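Local coordinates for protein macrophage migration inhibitory factor (Plasmodium berghei, PDB 2WKB) that belongs to the macrophage migration inhibitory factor family, a trimeric alpha/beta protein whose subunits each lay two helices over a beta-sheet, at residues T19-I30 with L76-H87. Residues are numbered along the deposited sequence; the frame is centred on the assembly and turned at random. Where two conformers were deposited one is given.
Sequences TLSEIEDAISNI and LADKITKILSNH
L76 meets I27 and I30 where the two helices of the MIF fold lie side by side on the four-stranded sheet, nearly antiparallel: their axes approach to 9.9 Å with 159° between directions. With L76 CG anti to the backbone N (chi1 -175°), the branch carries CD1 toward the backbone of I27, 3.8 Å from its N. I30 CD1 lies against the backbone of L76, 3.7 Å from its CA. One turn on, K79 contributes only its aliphatic root: CG rests 3.5 Å from A26 CB, and a bend at chi2 carries the ammonium end away from helix 13-31. I80 turns partly to the sheet, touching V60, while its CD1 meets CG2 of I23, the two side chains crossing at about a right angle. I83 supplies the knob-into-hole packing, seated among T19, E22, I23 and A26; its CD1 is 3.9 Å from A26 CB, and CG2 faces CG1 of I23. L84 CD2 then packs against both T19 CG2 and I23 CD1, its side chain also reaching C58 and V60 of strand 58-63. Polar contact appears at H87, whose CB passes T19 OG1 at 3.6 Å; that hydroxyl is hydrogen-bonded to K15 O. The imidazole donates from NE2 to E22 OE1 (2.9 Å, N-H...O 157°). OE1 lies near the ring plane, and the carboxylate is turned steeply against the ring. NE2 comes in from above the carboxylate plane, with E22 OE2 3.0 Å from the same nitrogen.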
ATOM      1  N   THR E  19       5.888  -1.182 -19.479  1.00 13.89           N
ATOM      2  CA  THR E  19       6.920  -1.022 -18.465  1.00 14.83           C
ATOM      3  C   THR E  19       6.846  -2.174 -17.430  1.00 12.31           C
ATOM      4  O   THR E  19       7.871  -2.785 -17.129  1.00 12.93           O
ATOM      5  CB  THR E  19       6.773   0.346 -17.730  1.00 15.43           C
ATOM      6  OG1 THR E  19       6.979   1.380 -18.693  1.00 18.80           O
ATOM      7  CG2 THR E  19       7.872   0.499 -16.677  1.00 15.37           C
ATOM      8  N   LEU E  20       5.655  -2.487 -16.960  1.00 12.37           N
ATOM      9  CA  LEU E  20       5.481  -3.583 -15.969  1.00 12.25           C
ATOM     10  C   LEU E  20       5.890  -4.901 -16.633  1.00 13.95           C
ATOM     11  O   LEU E  20       6.502  -5.758 -15.990  1.00 13.65           O
ATOM     12  CB  LEU E  20       4.040  -3.655 -15.439  1.00 12.01           C
ATOM     13  CG  LEU E  20       3.595  -2.387 -14.621  1.00 13.79           C
ATOM     14  CD1 LEU E  20       2.063  -2.404 -14.338  1.00 14.18           C
ATOM     15  CD2 LEU E  20       4.465  -2.296 -13.277  1.00 12.79           C
ATOM     16  N   SER E  21       5.558  -5.103 -17.914  1.00 13.47           N
ATOM     17  CA  SER E  21       5.898  -6.379 -18.545  1.00 15.72           C
ATOM     18  C   SER E  21       7.408  -6.546 -18.645  1.00 14.41           C
ATOM     19  O   SER E  21       7.945  -7.633 -18.426  1.00 15.05           O
ATOM     20  CB  SER E  21       5.181  -6.425 -19.968  1.00 15.68           C
ATOM     21  OG  SER E  21       5.748  -7.517 -20.663  1.00 24.79           O
ATOM     22  N   GLU E  22       8.122  -5.448 -18.882  1.00 14.85           N
ATOM     23  CA  GLU E  22       9.557  -5.452 -18.975  1.00 15.90           C
ATOM     24  C   GLU E  22      10.210  -5.734 -17.608  1.00 15.76           C
ATOM     25  O   GLU E  22      11.192  -6.496 -17.526  1.00 14.67           O
ATOM     26  CB  GLU E  22      10.089  -4.131 -19.547  1.00 17.39           C
ATOM     27  CG  GLU E  22       9.777  -3.998 -21.074  1.00 24.85           C
ATOM     28  CD  GLU E  22      10.551  -2.843 -21.751  1.00 34.77           C
ATOM     29  OE1 GLU E  22      11.620  -2.437 -21.221  1.00 32.34           O
ATOM     30  OE2 GLU E  22      10.059  -2.357 -22.813  1.00 40.00           O
ATOM     31  N   ILE E  23       9.593  -5.180 -16.556  1.00 14.81           N
ATOM     32  CA  ILE E  23      10.061  -5.428 -15.177  1.00 14.27           C
ATOM     33  C   ILE E  23       9.833  -6.906 -14.835  1.00 14.86           C
ATOM     34  O   ILE E  23      10.740  -7.563 -14.268  1.00 13.77           O
ATOM     35  CB  ILE E  23       9.366  -4.475 -14.150  1.00 14.40           C
ATOM     36  CG1 ILE E  23       9.914  -3.076 -14.365  1.00 14.14           C
ATOM     37  CG2 ILE E  23       9.724  -4.947 -12.644  1.00 15.81           C
ATOM     38  CD1 ILE E  23       9.208  -1.947 -13.536  1.00 12.38           C
ATOM     39  N   GLU E  24       8.643  -7.428 -15.155  1.00 13.82           N
ATOM     40  CA  GLU E  24       8.397  -8.880 -14.991  1.00 15.65           C
ATOM     41  C   GLU E  24       9.439  -9.748 -15.713  1.00 15.69           C
ATOM     42  O   GLU E  24       9.931 -10.717 -15.131  1.00 16.63           O
ATOM     43  CB  GLU E  24       6.975  -9.266 -15.393  1.00 15.26           C
ATOM     44  CG  GLU E  24       5.900  -8.621 -14.577  1.00 13.87           C
ATOM     45  CD  GLU E  24       4.481  -8.786 -15.179  1.00 17.84           C
ATOM     46  OE1 GLU E  24       4.386  -9.363 -16.282  1.00 16.69           O
ATOM     47  OE2 GLU E  24       3.504  -8.322 -14.519  1.00 18.48           O
ATOM     48  N   ASP E  25       9.797  -9.377 -16.947  1.00 15.12           N
ATOM     49  CA  ASP E  25      10.790 -10.099 -17.762  1.00 15.87           C
ATOM     50  C   ASP E  25      12.148 -10.043 -17.016  1.00 15.92           C
ATOM     51  O   ASP E  25      12.889 -11.068 -16.897  1.00 14.70           O
ATOM     52  CB  ASP E  25      11.010  -9.441 -19.141  1.00 15.44           C
ATOM     53  CG  ASP E  25       9.863  -9.651 -20.098  1.00 21.55           C
ATOM     54  OD1 ASP E  25       9.083 -10.642 -19.891  1.00 20.99           O
ATOM     55  OD2 ASP E  25       9.756  -8.768 -21.036  1.00 21.95           O
ATOM     56  N   ALA E  26      12.484  -8.869 -16.512  1.00 14.19           N
ATOM     57  CA  ALA E  26      13.759  -8.738 -15.769  1.00 14.86           C
ATOM     58  C   ALA E  26      13.796  -9.617 -14.539  1.00 13.96           C
ATOM     59  O   ALA E  26      14.832 -10.217 -14.264  1.00 16.81           O
ATOM     60  CB  ALA E  26      14.056  -7.223 -15.364  1.00 14.34           C
ATOM     61  N   ILE E  27      12.706  -9.656 -13.773  1.00 12.83           N
ATOM     62  CA  ILE E  27      12.633 -10.496 -12.545  1.00 14.67           C
ATOM     63  C   ILE E  27      12.799 -11.994 -12.979  1.00 16.66           C
ATOM     64  O   ILE E  27      13.623 -12.781 -12.421  1.00 16.98           O
ATOM     65  CB  ILE E  27      11.288 -10.302 -11.844  1.00 13.96           C
ATOM     66  CG1 ILE E  27      11.177  -8.873 -11.228  1.00 14.73           C
ATOM     67  CG2 ILE E  27      11.104 -11.363 -10.671  1.00 15.64           C
ATOM     68  CD1 ILE E  27       9.780  -8.536 -10.690  1.00 17.44           C
ATOM     69  N   SER E  28      11.983 -12.406 -13.949  1.00 16.74           N
ATOM     70  CA  SER E  28      12.035 -13.810 -14.399  1.00 19.42           C
ATOM     71  C   SER E  28      13.414 -14.115 -14.935  1.00 20.68           C
ATOM     72  O   SER E  28      13.956 -15.192 -14.650  1.00 21.80           O
ATOM     73  CB  SER E  28      11.007 -13.981 -15.566  1.00 18.43           C
ATOM     74  OG  SER E  28      11.071 -15.328 -16.056  1.00 21.63           O
ATOM     75  N   ASN E  29      13.974 -13.202 -15.722  0.50 20.89           N
ATOM     76  CA  ASN E  29      15.274 -13.430 -16.334  0.50 22.31           C
ATOM     77  C   ASN E  29      16.335 -13.640 -15.251  0.50 23.97           C
ATOM     78  O   ASN E  29      16.954 -14.725 -15.199  0.50 23.39           O
ATOM     79  CB  ASN E  29      15.663 -12.291 -17.281  0.50 22.52           C
ATOM     80  CG  ASN E  29      15.057 -12.447 -18.680  0.50 24.04           C
ATOM     81  OD1 ASN E  29      14.888 -13.561 -19.181  0.50 27.76           O
ATOM     82  ND2 ASN E  29      14.769 -11.328 -19.324  0.50 22.02           N
ATOM     83  N   ILE E  30      16.493 -12.635 -14.368  1.00 24.34           N
ATOM     84  CA  ILE E  30      17.468 -12.660 -13.269  1.00 27.29           C
ATOM     85  C   ILE E  30      17.290 -13.882 -12.365  1.00 28.92           C
ATOM     86  O   ILE E  30      18.291 -14.534 -12.008  1.00 29.53           O
ATOM     87  CB  ILE E  30      17.526 -11.240 -12.554  1.00 27.20           C
ATOM     88  CG1 ILE E  30      18.161 -10.265 -13.555  1.00 28.60           C
ATOM     89  CG2 ILE E  30      18.418 -11.278 -11.364  1.00 29.52           C
ATOM     90  CD1 ILE E  30      17.935  -8.795 -13.370  1.00 30.10           C
ATOM     91  N   LEU E  76      19.068  -7.179  -9.917  1.00 14.22           N
ATOM     92  CA  LEU E  76      17.659  -6.858 -10.280  1.00 15.36           C
ATOM     93  C   LEU E  76      17.388  -5.336 -10.080  1.00 14.50           C
ATOM     94  O   LEU E  76      16.770  -4.690 -10.939  1.00 14.25           O
ATOM     95  CB  LEU E  76      16.729  -7.668  -9.405  1.00 15.60           C
ATOM     96  CG  LEU E  76      15.231  -7.531  -9.755  1.00 19.29           C
ATOM     97  CD1 LEU E  76      14.832  -7.622 -11.368  1.00 15.66           C
ATOM     98  CD2 LEU E  76      14.406  -8.520  -8.920  1.00 20.24           C
ATOM     99  N   ALA E  77      17.887  -4.775  -8.993  1.00 14.49           N
ATOM    100  CA  ALA E  77      17.640  -3.349  -8.773  1.00 14.74           C
ATOM    101  C   ALA E  77      18.307  -2.498  -9.862  1.00 14.39           C
ATOM    102  O   ALA E  77      17.723  -1.490 -10.305  1.00 14.83           O
ATOM    103  CB  ALA E  77      18.103  -2.868  -7.273  1.00 15.36           C
ATOM    104  N   ASP E  78      19.502  -2.907 -10.306  1.00 14.10           N
ATOM    105  CA  ASP E  78      20.231  -2.217 -11.373  1.00 16.67           C
ATOM    106  C   ASP E  78      19.369  -2.319 -12.648  1.00 16.70           C
ATOM    107  O   ASP E  78      19.101  -1.311 -13.298  1.00 16.22           O
ATOM    108  CB  ASP E  78      21.579  -2.874 -11.548  1.00 16.39           C
ATOM    109  CG  ASP E  78      22.496  -2.160 -12.596  1.00 26.31           C
ATOM    110  OD1 ASP E  78      22.060  -1.321 -13.396  1.00 28.63           O
ATOM    111  OD2 ASP E  78      23.700  -2.442 -12.585  1.00 28.00           O
ATOM    112  N   LYS E  79      18.846  -3.499 -12.959  1.00 17.02           N
ATOM    113  CA  LYS E  79      18.042  -3.619 -14.184  1.00 16.00           C
ATOM    114  C   LYS E  79      16.763  -2.798 -14.144  1.00 15.30           C
ATOM    115  O   LYS E  79      16.348  -2.150 -15.163  1.00 16.10           O
ATOM    116  CB  LYS E  79      17.667  -5.052 -14.492  1.00 16.55           C
ATOM    117  CG  LYS E  79      16.831  -5.109 -15.787  1.00 21.20           C
ATOM    118  CD  LYS E  79      17.744  -4.789 -17.069  1.00 29.42           C
ATOM    119  CE  LYS E  79      17.037  -5.080 -18.456  1.00 29.36           C
ATOM    120  NZ  LYS E  79      17.999  -4.664 -19.541  1.00 35.53           N
ATOM    121  N   ILE E  80      16.083  -2.835 -13.012  1.00 13.74           N
ATOM    122  CA  ILE E  80      14.862  -2.024 -12.862  1.00 14.04           C
ATOM    123  C   ILE E  80      15.166  -0.511 -12.997  1.00 14.86           C
ATOM    124  O   ILE E  80      14.371   0.250 -13.620  1.00 13.49           O
ATOM    125  CB  ILE E  80      14.155  -2.386 -11.516  1.00 12.78           C
ATOM    126  CG1 ILE E  80      13.590  -3.815 -11.631  1.00 14.33           C
ATOM    127  CG2 ILE E  80      12.988  -1.346 -11.160  1.00 14.68           C
ATOM    128  CD1 ILE E  80      13.053  -4.368 -10.259  1.00 18.28           C
ATOM    129  N   THR E  81      16.253  -0.076 -12.381  1.00 13.87           N
ATOM    130  CA  THR E  81      16.623   1.359 -12.469  1.00 16.23           C
ATOM    131  C   THR E  81      16.771   1.724 -13.974  1.00 15.72           C
ATOM    132  O   THR E  81      16.250   2.808 -14.424  1.00 15.90           O
ATOM    133  CB  THR E  81      17.896   1.660 -11.696  1.00 13.71           C
ATOM    134  OG1 THR E  81      17.679   1.345 -10.318  1.00 17.14           O
ATOM    135  CG2 THR E  81      18.311   3.157 -11.775  1.00 17.61           C
ATOM    136  N   LYS E  82      17.450   0.890 -14.721  1.00 17.02           N
ATOM    137  CA  LYS E  82      17.632   1.126 -16.180  1.00 19.66           C
ATOM    138  C   LYS E  82      16.347   1.162 -16.986  1.00 21.24           C
ATOM    139  O   LYS E  82      16.110   2.118 -17.776  1.00 19.56           O
ATOM    140  CB  LYS E  82      18.574   0.102 -16.821  1.00 21.45           C
ATOM    141  CG  LYS E  82      19.885  -0.008 -16.155  1.00 26.18           C
ATOM    142  CD  LYS E  82      20.834   1.114 -16.423  1.00 36.00           C
ATOM    143  CE  LYS E  82      22.280   0.542 -16.327  1.00 40.93           C
ATOM    144  NZ  LYS E  82      22.899   0.634 -14.939  1.00 35.86           N
ATOM    145  N   ILE E  83      15.466   0.192 -16.745  1.00 18.72           N
ATOM    146  CA  ILE E  83      14.147   0.213 -17.337  1.00 18.76           C
ATOM    147  C   ILE E  83      13.362   1.510 -17.001  1.00 17.59           C
ATOM    148  O   ILE E  83      12.739   2.167 -17.892  1.00 18.74           O
ATOM    149  CB  ILE E  83      13.305  -1.008 -16.884  1.00 19.15           C
ATOM    150  CG1 ILE E  83      13.894  -2.309 -17.471  1.00 17.52           C
ATOM    151  CG2 ILE E  83      11.796  -0.818 -17.251  1.00 20.07           C
ATOM    152  CD1 ILE E  83      13.333  -3.623 -16.783  1.00 15.83           C
ATOM    153  N   LEU E  84      13.352   1.921 -15.747  1.00 16.77           N
ATOM    154  CA  LEU E  84      12.552   3.126 -15.447  1.00 16.41           C
ATOM    155  C   LEU E  84      13.198   4.434 -15.980  1.00 20.37           C
ATOM    156  O   LEU E  84      12.487   5.363 -16.415  1.00 20.51           O
ATOM    157  CB  LEU E  84      12.385   3.283 -13.931  1.00 16.81           C
ATOM    158  CG  LEU E  84      11.657   2.131 -13.293  1.00 14.97           C
ATOM    159  CD1 LEU E  84      11.738   2.330 -11.763  1.00 18.77           C
ATOM    160  CD2 LEU E  84      10.195   2.097 -13.736  1.00 17.01           C
ATOM    161  N   SER E  85      14.515   4.540 -15.903  1.00 22.74           N
ATOM    162  CA  SER E  85      15.123   5.754 -16.384  1.00 27.36           C
ATOM    163  C   SER E  85      14.930   5.824 -17.931  1.00 28.70           C
ATOM    164  O   SER E  85      14.757   6.923 -18.476  1.00 29.22           O
ATOM    165  CB  SER E  85      16.586   5.862 -15.961  1.00 27.32           C
ATOM    166  OG  SER E  85      17.305   4.860 -16.600  1.00 35.25           O
ATOM    167  N   ASN E  86      14.891   4.679 -18.609  1.00 27.11           N
ATOM    168  CA  ASN E  86      14.538   4.614 -20.031  1.00 31.51           C
ATOM    169  C   ASN E  86      13.087   5.025 -20.285  1.00 31.50           C
ATOM    170  O   ASN E  86      12.827   6.048 -20.971  1.00 34.19           O
ATOM    171  CB  ASN E  86      14.919   3.228 -20.652  1.00 31.42           C
ATOM    172  CG  ASN E  86      14.507   3.097 -22.152  1.00 38.91           C
ATOM    173  OD1 ASN E  86      14.560   4.078 -22.900  1.00 41.22           O
ATOM    174  ND2 ASN E  86      14.098   1.881 -22.576  1.00 40.81           N
ATOM    175  N   HIS E  87      12.127   4.303 -19.725  1.00 30.07           N
ATOM    176  CA  HIS E  87      10.720   4.538 -20.033  1.00 30.50           C
ATOM    177  C   HIS E  87      10.100   5.802 -19.402  1.00 30.12           C
ATOM    178  O   HIS E  87       9.185   6.423 -19.984  1.00 29.22           O
ATOM    179  CB  HIS E  87       9.865   3.310 -19.660  1.00 30.81           C
ATOM    180  CG  HIS E  87      10.081   2.131 -20.557  1.00 36.48           C
ATOM    181  ND1 HIS E  87       9.626   2.098 -21.859  1.00 41.91           N
ATOM    182  CD2 HIS E  87      10.739   0.961 -20.357  1.00 39.54           C
ATOM    183  CE1 HIS E  87       9.994   0.954 -22.421  1.00 43.98           C
ATOM    184  NE2 HIS E  87      10.665   0.244 -21.528  1.00 40.15           N
TER
HETATM  185  O   HOH W   1      14.467  -0.421 -20.999  1.00 36.30           O